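Local coordinates for protein Polyphosphate:AMP phosphotransferase (PDB 3CZP) that uses inorganic polyphosphate and magnesium to convert AMP to ADP, and less efficiently GMP to GDP, as a homodimer whose chains each carry two fused PPK2 domains, at residues 228-231 with 232-236. Numbering follows the deposited sequence.
Sequences ILLE and GLQAA
Q234 lies against L230, the residue one turn earlier in helix 218-238. Its CB sits 3.3 Å from L230 O, the carbonyl oxygen that also accepts the Q234 backbone N-H at 2.8 Å in a nearly straight bond (169°). Because CG is turned beside the backbone N (chi1 -69°), the chain runs back toward the preceding turn, and CG packs 3.2 Å from the same L230 O. Beyond it the extended chain crosses the L230 side chain: CD approaches L230 CG at 3.7 Å, OE1 is 3.9 Å from L230 CG, and NE2 reaches L230 CD1 at 3.6 Å. That amide nitrogen is hydrogen-bonded to a bound glycerol, probably from the crystallisation liquor. L230 also packs on L25, A28 and L29 of helix 15-39, while L229 and L233 turn to strands 148-155 and 44-50 of the parallel sheet in the first PPK2 domain. A backbone bond from G232 N to I228 O (3.0 Å) continues the regular alpha-helical pattern. Between the apolar L230 and Q234 the side-chain contact is van der Waals: CB and CG lie by the leucine's carbonyl oxygen, the amide end meets its branch, and NE2 finds its polar partner outside the pair.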
loop_
_atom_site.group_PDB
_atom_site.type_symbol
_atom_site.label_atom_id
_atom_site.label_comp_id
_atom_site.label_asym_id
_atom_site.label_seq_id
_atom_site.Cartn_x
_atom_site.Cartn_y
_atom_site.Cartn_z
ATOM N N ILE A 228 24.143 4.127 21.604
ATOM C CA ILE A 228 23.633 2.743 21.468
ATOM C C ILE A 228 23.246 2.461 19.994
ATOM O O ILE A 228 23.585 1.402 19.432
ATOM C CB ILE A 228 22.467 2.463 22.446
ATOM C CG1 ILE A 228 22.982 2.409 23.914
ATOM C CG2 ILE A 228 21.722 1.135 22.112
ATOM C CD1 ILE A 228 21.832 2.620 24.973
ATOM N N LEU A 229 22.516 3.393 19.382
ATOM C CA LEU A 229 22.156 3.286 17.981
ATOM C C LEU A 229 23.402 3.158 17.053
ATOM O O LEU A 229 23.432 2.299 16.173
ATOM C CB LEU A 229 21.356 4.499 17.553
ATOM C CG LEU A 229 19.897 4.613 17.966
ATOM C CD1 LEU A 229 19.410 5.925 17.329
ATOM C CD2 LEU A 229 19.017 3.379 17.527
ATOM N N LEU A 230 24.399 4.040 17.240
ATOM C CA LEU A 230 25.600 3.991 16.417
ATOM C C LEU A 230 26.293 2.672 16.533
ATOM O O LEU A 230 26.669 2.065 15.537
ATOM C CB LEU A 230 26.594 5.147 16.757
ATOM C CG LEU A 230 27.826 5.167 15.881
ATOM C CD1 LEU A 230 27.473 5.609 14.427
ATOM C CD2 LEU A 230 28.918 6.053 16.553
ATOM N N GLU A 231 26.481 2.213 17.760
ATOM C CA GLU A 231 27.178 0.957 18.004
ATOM C C GLU A 231 26.489 -0.195 17.331
ATOM O O GLU A 231 27.133 -1.019 16.645
ATOM C CB GLU A 231 27.258 0.687 19.508
ATOM C CG GLU A 231 28.168 -0.450 19.877
ATOM C CD GLU A 231 28.362 -0.578 21.398
ATOM O OE1 GLU A 231 28.112 0.421 22.156
ATOM O OE2 GLU A 231 28.787 -1.678 21.835
ATOM N N GLY A 232 25.180 -0.270 17.540
ATOM C CA GLY A 232 24.354 -1.344 16.974
ATOM C C GLY A 232 24.336 -1.306 15.453
ATOM O O GLY A 232 24.445 -2.327 14.814
ATOM N N LEU A 233 24.212 -0.121 14.865
ATOM C CA LEU A 233 24.202 0.023 13.438
ATOM C C LEU A 233 25.552 -0.247 12.778
ATOM O O LEU A 233 25.611 -0.979 11.789
ATOM C CB LEU A 233 23.651 1.415 13.090
ATOM C CG LEU A 233 23.210 1.690 11.663
ATOM C CD1 LEU A 233 22.242 0.671 11.074
ATOM C CD2 LEU A 233 22.634 3.112 11.583
ATOM N N GLN A 234 26.645 0.258 13.359
ATOM C CA GLN A 234 27.991 -0.033 12.832
ATOM C C GLN A 234 28.248 -1.557 12.830
ATOM O O GLN A 234 28.695 -2.087 11.837
ATOM C CB GLN A 234 29.056 0.751 13.621
ATOM C CG GLN A 234 29.006 2.279 13.379
ATOM C CD GLN A 234 30.162 3.011 14.011
ATOM O OE1 GLN A 234 30.654 2.622 15.072
ATOM N NE2 GLN A 234 30.590 4.089 13.377
ATOM N N ALA A 235 27.909 -2.248 13.918
ATOM C CA ALA A 235 28.105 -3.702 14.034
ATOM C C ALA A 235 27.357 -4.452 12.961
ATOM O O ALA A 235 27.909 -5.351 12.312
ATOM C CB ALA A 235 27.645 -4.215 15.419
ATOM N N ALA A 236 26.080 -4.091 12.802
ATOM C CA ALA A 236 25.217 -4.728 11.842
ATOM C C ALA A 236 25.698 -4.440 10.444
ATOM O O ALA A 236 25.684 -5.316 9.628
ATOM C CB ALA A 236 23.748 -4.262 12.039
#